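Local structure of anaerobically-induced outer membrane porin OprE (Pseudomonas aeruginosa, 4FRX) at residues I46-S51 against D63-L68; F334-E339 against Q377-R382; N404-S409 against D422-R427. The protein probably forms a water-filled channel of the OprD porin family in the outer membrane, through which small solutes pass. All coordinates share one frame; numbering follows the deposited sequence.

Interactions 1 and 3 each join two consecutive antiparallel strands of the barrel wall, whereas interaction 2 fixes a loop segment to a strand. Interaction 2 is mostly buried, interaction 1 partly so, and interaction 3 lies largely at the surface. Interaction 1 combines backbone ladders with aliphatic packing and a detergent chain; interaction 2 depends on charged groups around Glu379; interaction 3 lays polar and charged pairs over its ladder. Interactions 2 and 3 touch, because strands 377-389 and 399-409 are neighbours: Glu379 OE2 lies 2.9 Å from Ser409 OG, a probable hydrogen bond. Interaction 1 stands apart, its centre about 38 Å from that of interaction 2.

Interaction 1 (I46-S51 against D63-L68); sequences ILNYQS and DALGLL. With C8E ((hydroxyethyloxy)tri(ethyloxy)octane), chain D.
Leu47 and Gly66 face each other as an antiparallel hydrogen-bonded pair, with Leu47 N 2.9 Å from Gly66 O and Gly66 N 2.8 Å from Leu47 O. Tyr49 and Ala64 repeat the two-bond ring one step along the ladder. Ile46 with Leu67, Asn48 with Leu65 and Gln50 with Asp63 are the intervening non-hydrogen-bonded pairs. The axes of strands 46-50 and 63-68 run at 176°, close to exactly antiparallel.

The tight part lies on the face of Ile46, Leu65 and Leu67. Ile46 CG2, set anti to the backbone N, touches two methyls of the facing strand, both on the same side of it, at 3.8 Å from Leu67 CD2 and 3.9 Å from Leu65 CD1. Asn48 lies alongside Leu65, both side chains pointing the same way. Farther along this face the chemistry turns polar: Gln50 and Asp63 cross with amide and carboxylate planes 52° apart, and a water links them, donating to Asp63 OD2 at 2.7 Å and more weakly to Gln50 OE1. Arg120 and Lys111 form salt bridges with the two oxygens of Asp63, which would probably favour the charged form of this acid.

The other face is looser. The CB atoms of Tyr49 and Ala64 are 4.4 Å apart, and the Tyr49 ring extends beyond the pair, its hydroxyl bonding to Ser13. At Gly66, which has no side chain, the octyl tail of a detergent molecule lies close over the backbone, C8E C4 coming 3.6 Å from Leu67 N; Leu47 CB and Leu68 CB flank the same tail. A lipid-like chain on one face and buried ion pairs on the other are consistent with a membrane-facing outside and a lumen-facing inside, as in a beta hairpin of an outer membrane porin barrel.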
loop_
_atom_site.group_PDB
_atom_site.type_symbol
_atom_site.label_atom_id
_atom_site.label_comp_id
_atom_site.label_asym_id
_atom_site.label_seq_id
_atom_site.Cartn_x
_atom_site.Cartn_y
_atom_site.Cartn_z
ATOM N N ILE A 46 18.052 1.929 -4.484
ATOM C CA ILE A 46 17.137 0.896 -4.951
ATOM C C ILE A 46 17.552 0.555 -6.362
ATOM O O ILE A 46 17.362 1.348 -7.281
ATOM C CB ILE A 46 15.690 1.395 -4.942
ATOM C CG1 ILE A 46 15.286 1.789 -3.518
ATOM C CG2 ILE A 46 14.769 0.333 -5.541
ATOM C CD1 ILE A 46 14.277 2.915 -3.449
ATOM N N LEU A 47 18.143 -0.622 -6.521
ATOM C CA LEU A 47 18.668 -1.046 -7.806
ATOM C C LEU A 47 17.840 -2.205 -8.364
ATOM O O LEU A 47 17.810 -3.289 -7.786
ATOM C CB LEU A 47 20.128 -1.439 -7.628
ATOM C CG LEU A 47 20.899 -2.097 -8.761
ATOM C CD1 LEU A 47 20.835 -1.263 -10.020
ATOM C CD2 LEU A 47 22.341 -2.269 -8.307
ATOM N N ASN A 48 17.146 -1.961 -9.477
ATOM C CA ASN A 48 16.320 -3.000 -10.094
ATOM C C ASN A 48 17.042 -3.509 -11.325
ATOM O O ASN A 48 17.619 -2.718 -12.055
ATOM C CB ASN A 48 14.973 -2.445 -10.551
ATOM C CG ASN A 48 14.264 -1.645 -9.486
ATOM O OD1 ASN A 48 14.589 -0.483 -9.241
ATOM N ND2 ASN A 48 13.254 -2.245 -8.880
ATOM N N TYR A 49 17.025 -4.819 -11.546
ATOM C CA TYR A 49 17.515 -5.385 -12.791
ATOM C C TYR A 49 16.407 -6.280 -13.311
ATOM O O TYR A 49 15.775 -6.988 -12.539
ATOM C CB TYR A 49 18.812 -6.172 -12.583
ATOM C CG TYR A 49 19.122 -7.130 -13.711
ATOM C CD1 TYR A 49 19.691 -6.685 -14.898
ATOM C CD2 TYR A 49 18.821 -8.483 -13.596
ATOM C CE1 TYR A 49 19.955 -7.565 -15.935
ATOM C CE2 TYR A 49 19.091 -9.368 -14.625
ATOM C CZ TYR A 49 19.649 -8.904 -15.786
ATOM O OH TYR A 49 19.903 -9.797 -16.797
ATOM N N GLN A 50 16.142 -6.200 -14.613
ATOM C CA GLN A 50 15.100 -7.001 -15.250
ATOM C C GLN A 50 15.662 -7.600 -16.522
ATOM O O GLN A 50 15.926 -6.869 -17.478
ATOM C CB GLN A 50 13.908 -6.120 -15.633
ATOM C CG GLN A 50 12.979 -5.724 -14.506
ATOM C CD GLN A 50 11.802 -4.894 -15.008
ATOM O OE1 GLN A 50 11.076 -5.304 -15.920
ATOM N NE2 GLN A 50 11.625 -3.712 -14.429
ATOM N N SER A 51 15.840 -8.915 -16.564
ATOM C CA SER A 51 16.346 -9.526 -17.789
ATOM C C SER A 51 15.249 -9.561 -18.835
ATOM O O SER A 51 14.086 -9.280 -18.539
ATOM C CB SER A 51 16.826 -10.953 -17.539
ATOM O OG SER A 51 15.729 -11.855 -17.524
ATOM N N ASP A 63 14.653 -11.486 -12.476
ATOM C CA ASP A 63 14.752 -10.103 -12.016
ATOM C C ASP A 63 15.454 -10.067 -10.659
ATOM O O ASP A 63 15.440 -11.053 -9.921
ATOM C CB ASP A 63 13.369 -9.456 -11.864
ATOM C CG ASP A 63 12.646 -9.250 -13.186
ATOM O OD1 ASP A 63 13.233 -9.468 -14.263
ATOM O OD2 ASP A 63 11.466 -8.848 -13.140
ATOM N N ALA A 64 16.064 -8.927 -10.335
ATOM C CA ALA A 64 16.741 -8.759 -9.052
ATOM C C ALA A 64 16.418 -7.374 -8.508
ATOM O O ALA A 64 16.373 -6.393 -9.252
ATOM C CB ALA A 64 18.259 -8.929 -9.206
ATOM N N LEU A 65 16.162 -7.310 -7.209
ATOM C CA LEU A 65 15.893 -6.046 -6.547
ATOM C C LEU A 65 16.860 -5.894 -5.375
ATOM O O LEU A 65 16.769 -6.621 -4.390
ATOM C CB LEU A 65 14.442 -5.994 -6.059
ATOM C CG LEU A 65 14.116 -4.733 -5.260
ATOM C CD1 LEU A 65 14.215 -3.503 -6.159
ATOM C CD2 LEU A 65 12.766 -4.818 -4.575
ATOM N N GLY A 66 17.809 -4.969 -5.508
ATOM C CA GLY A 66 18.790 -4.709 -4.463
ATOM C C GLY A 66 18.402 -3.460 -3.702
ATOM O O GLY A 66 18.119 -2.436 -4.309
ATOM N N LEU A 67 18.371 -3.550 -2.375
ATOM C CA LEU A 67 17.946 -2.440 -1.540
ATOM C C LEU A 67 19.015 -2.133 -0.490
ATOM O O LEU A 67 19.480 -3.043 0.182
ATOM C CB LEU A 67 16.641 -2.811 -0.824
ATOM C CG LEU A 67 15.430 -3.232 -1.665
ATOM C CD1 LEU A 67 14.209 -3.450 -0.765
ATOM C CD2 LEU A 67 15.133 -2.173 -2.685
ATOM N N LEU A 68 19.403 -0.868 -0.346
ATOM C CA LEU A 68 20.396 -0.485 0.660
ATOM C C LEU A 68 19.979 0.812 1.322
ATOM O O LEU A 68 19.616 1.766 0.642
ATOM C CB LEU A 68 21.777 -0.296 0.020
ATOM C CG LEU A 68 22.853 0.353 0.906
ATOM C CD1 LEU A 68 23.271 -0.548 2.067
ATOM C CD2 LEU A 68 24.058 0.729 0.058
HETATM C C1 C8E D . 22.661 -0.379 -4.551
HETATM C C2 C8E D . 21.877 -1.586 -4.043
HETATM C C3 C8E D . 22.750 -2.419 -3.113
HETATM C C4 C8E D . 21.988 -3.591 -2.511
HETATM C C5 C8E D . 22.902 -4.392 -1.587
HETATM C C6 C8E D . 22.486 -5.856 -1.448
HETATM C C7 C8E D . 23.496 -6.564 -0.550
HETATM C C8 C8E D . 23.241 -8.064 -0.487
HETATM O O9 C8E D . 22.785 -8.421 0.797
HETATM O O HOH W 1 9.965 -7.495 -14.915
#

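Interaction 2 (F334-E339 against Q377-R382); sequences FQRAGE and QSEWER
Phe334 and Glu379, like Glu339 and Ser378, stand 8.2 Å apart between CA atoms, so the loop segment 334-339, with its type II turn from Arg336 to Glu339, meets strand 377-382 through side chains and water, without direct backbone hydrogen bonds across. The polar contacts converge on the Glu379 carboxylate. Its CG takes the crowded position between backbone N and carbonyl carbon (chi1 63°), and the chain then extends straight into the loop.

Arg336 reaches it with an extended chain, guanidinium and carboxylate planes being 63° apart. The straightest bond runs from Arg336 NE to Glu379 OE1, 3.2 Å at 173°, and the acceptor lies in the guanidinium plane. Arg336 NH2 completes the salt bridge at 2.9 Å from Glu379 OE2, though as a hydrogen bond this is weak. Glu339 comes in across Glu379 at about a right angle, and Glu339 OE2 sits 2.6 Å from Glu379 OE1, a spacing consistent with one of the two acids being protonated. A water donates to Glu379 OE1 at 2.7 Å and accepts from Phe334 N, and it also stands over one face of the Phe334 ring, offset toward the rim. The ring and the Glu379 side chain run alongside one another, pointing in opposite senses, and the CZ edge of the ring abuts Glu381 CB at 3.7 Å.

The loop follows strand 295-305 and precedes strand 340-349. Phe334 rests on Leu365, and Arg336 and Glu339 on Ile370, all of strand 358-370, while Glu381 holds Ile331 and Gly332 of the same loop through their backbone nitrogens. On the far side of strand 377-389, strand 399-409 packs Phe407 against Glu379 and Glu381.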
loop_
_atom_site.group_PDB
_atom_site.type_symbol
_atom_site.label_atom_id
_atom_site.label_comp_id
_atom_site.label_asym_id
_atom_site.label_seq_id
_atom_site.Cartn_x
_atom_site.Cartn_y
_atom_site.Cartn_z
ATOM N N PHE A 334 -8.292 5.208 8.921
ATOM C CA PHE A 334 -9.741 5.277 9.195
ATOM C C PHE A 334 -10.432 3.932 8.946
ATOM O O PHE A 334 -11.505 3.869 8.360
ATOM C CB PHE A 334 -10.384 6.405 8.368
ATOM C CG PHE A 334 -9.830 7.756 8.691
ATOM C CD1 PHE A 334 -8.550 8.113 8.265
ATOM C CD2 PHE A 334 -10.555 8.650 9.455
ATOM C CE1 PHE A 334 -8.006 9.349 8.590
ATOM C CE2 PHE A 334 -10.026 9.891 9.780
ATOM C CZ PHE A 334 -8.745 10.243 9.352
ATOM N N GLN A 335 -9.804 2.873 9.437
ATOM C CA GLN A 335 -10.155 1.517 9.068
ATOM C C GLN A 335 -10.806 0.761 10.216
ATOM O O GLN A 335 -11.004 -0.448 10.133
ATOM C CB GLN A 335 -8.898 0.788 8.573
ATOM C CG GLN A 335 -8.022 0.148 9.652
ATOM C CD GLN A 335 -7.459 1.134 10.675
ATOM O OE1 GLN A 335 -7.512 2.354 10.495
ATOM N NE2 GLN A 335 -6.915 0.595 11.769
ATOM N N ARG A 336 -11.169 1.485 11.273
ATOM C CA ARG A 336 -11.630 0.868 12.514
ATOM C C ARG A 336 -13.087 0.445 12.439
ATOM O O ARG A 336 -13.884 1.074 11.756
ATOM C CB ARG A 336 -11.461 1.839 13.684
ATOM C CG ARG A 336 -10.053 2.439 13.807
ATOM C CD ARG A 336 -10.064 3.542 14.861
ATOM N NE ARG A 336 -9.022 4.542 14.640
ATOM C CZ ARG A 336 -7.793 4.470 15.146
ATOM N NH1 ARG A 336 -7.443 3.438 15.905
ATOM N NH2 ARG A 336 -6.915 5.432 14.893
ATOM N N ALA A 337 -13.426 -0.620 13.157
ATOM C CA ALA A 337 -14.803 -1.120 13.221
ATOM C C ALA A 337 -15.841 -0.029 13.470
ATOM O O ALA A 337 -15.745 0.707 14.448
ATOM C CB ALA A 337 -14.925 -2.189 14.308
ATOM N N GLY A 338 -16.825 0.062 12.571
ATOM C CA GLY A 338 -17.927 0.996 12.712
ATOM C C GLY A 338 -17.719 2.356 12.079
ATOM O O GLY A 338 -18.669 3.103 11.889
ATOM N N GLU A 339 -16.486 2.671 11.711
ATOM C CA GLU A 339 -16.136 4.045 11.370
ATOM C C GLU A 339 -16.726 4.509 10.023
ATOM O O GLU A 339 -16.586 3.836 9.008
ATOM C CB GLU A 339 -14.614 4.193 11.372
ATOM C CG GLU A 339 -14.114 5.629 11.313
ATOM C CD GLU A 339 -12.619 5.740 11.573
ATOM O OE1 GLU A 339 -11.912 4.697 11.610
ATOM O OE2 GLU A 339 -12.146 6.886 11.751
ATOM N N GLN A 377 -16.467 7.039 19.127
ATOM C CA GLN A 377 -15.348 7.978 19.089
ATOM C C GLN A 377 -15.125 8.560 17.686
ATOM O O GLN A 377 -15.651 8.046 16.689
ATOM C CB GLN A 377 -14.068 7.299 19.578
ATOM C CG GLN A 377 -13.625 7.700 20.992
ATOM C CD GLN A 377 -14.522 7.215 22.121
ATOM O OE1 GLN A 377 -15.427 6.430 21.917
ATOM N NE2 GLN A 377 -14.255 7.688 23.328
ATOM N N SER A 378 -14.350 9.637 17.616
ATOM C CA SER A 378 -14.061 10.281 16.339
ATOM C C SER A 378 -12.580 10.592 16.176
ATOM O O SER A 378 -11.809 10.521 17.126
ATOM C CB SER A 378 -14.892 11.571 16.201
ATOM O OG SER A 378 -14.570 12.490 17.226
ATOM N N GLU A 379 -12.191 10.939 14.951
ATOM C CA GLU A 379 -10.810 11.291 14.651
ATOM C C GLU A 379 -10.781 12.054 13.328
ATOM O O GLU A 379 -11.711 11.953 12.521
ATOM C CB GLU A 379 -9.917 10.045 14.565
ATOM C CG GLU A 379 -10.293 9.077 13.443
ATOM C CD GLU A 379 -9.576 7.741 13.540
ATOM O OE1 GLU A 379 -9.753 6.904 12.632
ATOM O OE2 GLU A 379 -8.856 7.505 14.535
ATOM N N TRP A 380 -9.722 12.816 13.106
ATOM C CA TRP A 380 -9.594 13.545 11.858
ATOM C C TRP A 380 -8.143 13.681 11.468
ATOM O O TRP A 380 -7.261 13.599 12.313
ATOM C CB TRP A 380 -10.274 14.922 11.934
ATOM C CG TRP A 380 -9.702 15.888 12.943
ATOM C CD1 TRP A 380 -10.176 16.137 14.201
ATOM C CD2 TRP A 380 -8.577 16.760 12.759
ATOM N NE1 TRP A 380 -9.409 17.098 14.813
ATOM C CE2 TRP A 380 -8.420 17.495 13.951
ATOM C CE3 TRP A 380 -7.674 16.973 11.709
ATOM C CZ2 TRP A 380 -7.409 18.442 14.117
ATOM C CZ3 TRP A 380 -6.665 17.910 11.879
ATOM C CH2 TRP A 380 -6.542 18.629 13.074
ATOM N N GLU A 381 -7.904 13.846 10.170
ATOM C CA GLU A 381 -6.555 14.045 9.669
ATOM C C GLU A 381 -6.546 15.078 8.542
ATOM O O GLU A 381 -7.459 15.127 7.715
ATOM C CB GLU A 381 -5.930 12.711 9.191
ATOM C CG GLU A 381 -4.487 12.874 8.627
ATOM C CD GLU A 381 -3.696 11.562 8.526
ATOM O OE1 GLU A 381 -4.014 10.586 9.234
ATOM O OE2 GLU A 381 -2.738 11.507 7.730
ATOM N N ARG A 382 -5.520 15.916 8.522
ATOM C CA ARG A 382 -5.307 16.814 7.394
ATOM C C ARG A 382 -3.905 16.570 6.858
ATOM O O ARG A 382 -2.923 16.679 7.611
ATOM C CB ARG A 382 -5.456 18.286 7.834
ATOM C CG ARG A 382 -5.190 19.311 6.722
ATOM C CD ARG A 382 -5.490 20.748 7.202
ATOM N NE ARG A 382 -6.827 20.882 7.763
ATOM C CZ ARG A 382 -7.014 21.001 9.077
ATOM N NH1 ARG A 382 -5.949 20.998 9.889
ATOM N NH2 ARG A 382 -8.224 21.120 9.611
HETATM O O HOH W 2 -7.384 6.466 11.326
#

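Interaction 3 (N404-S409 against D422-R427); sequences NASFRS and DQDENR
Ala405 with Glu425 and Phe407 with Gln423 are the hydrogen-bonded pairs of two consecutive antiparallel strands in the porin barrel wall, strands 399-409 and 423-434. The Ala405 N to Glu425 O bond, 2.9 Å, is one of four backbone bonds that fix the register. Between them, Ser406 pairs with Asp424 and Asn404 with Asn426 as non-hydrogen-bonded pairs.

On the face of Asn404, Ser406 and Asp424, polar side chains bridge the strands. Asp424 OD1 is gripped by three donors: Ser406 OG at 3.0 Å, from above the carboxylate plane, Arg408 NH1 at 2.9 Å, and Arg408 NH2 on the syn lone pair. The bend of Arg408 at chi2 (-77°) turns its guanidinium back along the sheet, and NH1 also bonds to Phe407 O. Beside it, Asp422 lies against Arg408 CD and accepts from Ser409 N at Asp422 OD1, 3.1 Å away.

On the opposite face Phe407 packs on Ile331, while Glu425 OE2 takes both NE and NH2 of Arg427 as well as Gln330.

At the other end the Asn404 and Asn426 amides lie side by side, planes 40° apart. Asn404 ND2 donates at 2.8 Å to Asn426 OD1; the acceptor lies close to the Asn404 amide plane, whereas the donor stands 47° out of the Asn426 carbonyl plane, and the same oxygen also accepts from Trp402 NE1.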
loop_
_atom_site.group_PDB
_atom_site.type_symbol
_atom_site.label_atom_id
_atom_site.label_comp_id
_atom_site.label_asym_id
_atom_site.label_seq_id
_atom_site.Cartn_x
_atom_site.Cartn_y
_atom_site.Cartn_z
ATOM N N ASN A 404 3.143 16.792 4.932
ATOM C CA ASN A 404 2.844 17.079 6.327
ATOM C C ASN A 404 1.481 16.511 6.699
ATOM O O ASN A 404 0.531 16.615 5.924
ATOM C CB ASN A 404 2.860 18.591 6.570
ATOM C CG ASN A 404 2.384 18.964 7.952
ATOM O OD1 ASN A 404 1.202 19.221 8.171
ATOM N ND2 ASN A 404 3.309 18.993 8.903
ATOM N N ALA A 405 1.386 15.917 7.885
ATOM C CA ALA A 405 0.117 15.403 8.372
ATOM C C ALA A 405 -0.153 15.832 9.814
ATOM O O ALA A 405 0.762 15.871 10.639
ATOM C CB ALA A 405 0.087 13.849 8.256
ATOM N N SER A 406 -1.411 16.158 10.107
ATOM C CA SER A 406 -1.864 16.348 11.485
ATOM C C SER A 406 -2.996 15.373 11.729
ATOM O O SER A 406 -3.944 15.331 10.951
ATOM C CB SER A 406 -2.374 17.773 11.722
ATOM O OG SER A 406 -1.317 18.700 11.763
ATOM N N PHE A 407 -2.892 14.616 12.817
ATOM C CA PHE A 407 -3.818 13.546 13.144
ATOM C C PHE A 407 -4.233 13.698 14.602
ATOM O O PHE A 407 -3.394 13.840 15.496
ATOM C CB PHE A 407 -3.160 12.182 12.896
ATOM C CG PHE A 407 -4.005 11.018 13.332
ATOM C CD1 PHE A 407 -5.032 10.553 12.536
ATOM C CD2 PHE A 407 -3.785 10.406 14.562
ATOM C CE1 PHE A 407 -5.831 9.482 12.947
ATOM C CE2 PHE A 407 -4.569 9.341 14.974
ATOM C CZ PHE A 407 -5.594 8.877 14.160
ATOM N N ARG A 408 -5.539 13.711 14.837
ATOM C CA ARG A 408 -6.054 13.817 16.192
ATOM C C ARG A 408 -7.125 12.758 16.378
ATOM O O ARG A 408 -8.048 12.642 15.552
ATOM C CB ARG A 408 -6.662 15.199 16.423
ATOM C CG ARG A 408 -5.742 16.351 16.063
ATOM C CD ARG A 408 -4.688 16.584 17.114
ATOM N NE ARG A 408 -3.897 17.776 16.816
ATOM C CZ ARG A 408 -2.744 17.762 16.157
ATOM N NH1 ARG A 408 -2.237 16.610 15.727
ATOM N NH2 ARG A 408 -2.091 18.898 15.934
ATOM N N SER A 409 -7.015 12.003 17.465
ATOM C CA SER A 409 -7.891 10.859 17.699
ATOM C C SER A 409 -8.310 10.743 19.163
ATOM O O SER A 409 -7.812 11.471 20.015
ATOM C CB SER A 409 -7.190 9.574 17.256
ATOM O OG SER A 409 -8.093 8.483 17.209
ATOM N N ASP A 422 -2.456 11.811 19.590
ATOM C CA ASP A 422 -2.313 12.893 18.618
ATOM C C ASP A 422 -0.890 12.988 18.089
ATOM O O ASP A 422 0.072 12.885 18.852
ATOM C CB ASP A 422 -2.764 14.211 19.221
ATOM C CG ASP A 422 -4.205 14.165 19.645
ATOM O OD1 ASP A 422 -4.873 13.156 19.310
ATOM O OD2 ASP A 422 -4.665 15.123 20.301
ATOM N N GLN A 423 -0.778 13.198 16.781
ATOM C CA GLN A 423 0.476 13.004 16.068
ATOM C C GLN A 423 0.572 14.029 14.942
ATOM O O GLN A 423 -0.406 14.269 14.231
ATOM C CB GLN A 423 0.507 11.567 15.510
ATOM C CG GLN A 423 1.742 11.183 14.704
ATOM C CD GLN A 423 1.805 9.690 14.391
ATOM O OE1 GLN A 423 1.036 8.890 14.928
ATOM N NE2 GLN A 423 2.721 9.313 13.512
ATOM N N ASP A 424 1.743 14.646 14.809
ATOM C CA ASP A 424 2.078 15.472 13.655
ATOM C C ASP A 424 3.313 14.858 13.019
ATOM O O ASP A 424 4.215 14.393 13.725
ATOM C CB ASP A 424 2.387 16.916 14.061
ATOM C CG ASP A 424 1.152 17.688 14.487
ATOM O OD1 ASP A 424 0.040 17.351 14.034
ATOM O OD2 ASP A 424 1.293 18.644 15.281
ATOM N N GLU A 425 3.365 14.865 11.692
ATOM C CA GLU A 425 4.447 14.201 10.980
ATOM C C GLU A 425 4.866 15.015 9.768
ATOM O O GLU A 425 4.024 15.541 9.033
ATOM C CB GLU A 425 3.997 12.790 10.569
ATOM C CG GLU A 425 5.040 11.942 9.879
ATOM C CD GLU A 425 4.474 10.612 9.399
ATOM O OE1 GLU A 425 4.173 9.747 10.249
ATOM O OE2 GLU A 425 4.320 10.433 8.173
ATOM N N ASN A 426 6.177 15.136 9.570
ATOM C CA ASN A 426 6.725 15.720 8.357
ATOM C C ASN A 426 7.601 14.706 7.667
ATOM O O ASN A 426 8.389 14.022 8.325
ATOM C CB ASN A 426 7.567 16.964 8.660
ATOM C CG ASN A 426 6.717 18.155 9.055
ATOM O OD1 ASN A 426 6.019 18.733 8.221
ATOM N ND2 ASN A 426 6.760 18.520 10.337
ATOM N N ARG A 427 7.453 14.605 6.349
ATOM C CA ARG A 427 8.423 13.890 5.535
ATOM C C ARG A 427 9.047 14.836 4.515
ATOM O O ARG A 427 8.377 15.691 3.930
ATOM C CB ARG A 427 7.786 12.711 4.811
ATOM C CG ARG A 427 7.099 11.726 5.713
ATOM C CD ARG A 427 6.513 10.591 4.885
ATOM N NE ARG A 427 5.481 9.869 5.618
ATOM C CZ ARG A 427 4.729 8.912 5.086
ATOM N NH1 ARG A 427 4.899 8.565 3.820
ATOM N NH2 ARG A 427 3.803 8.310 5.819
#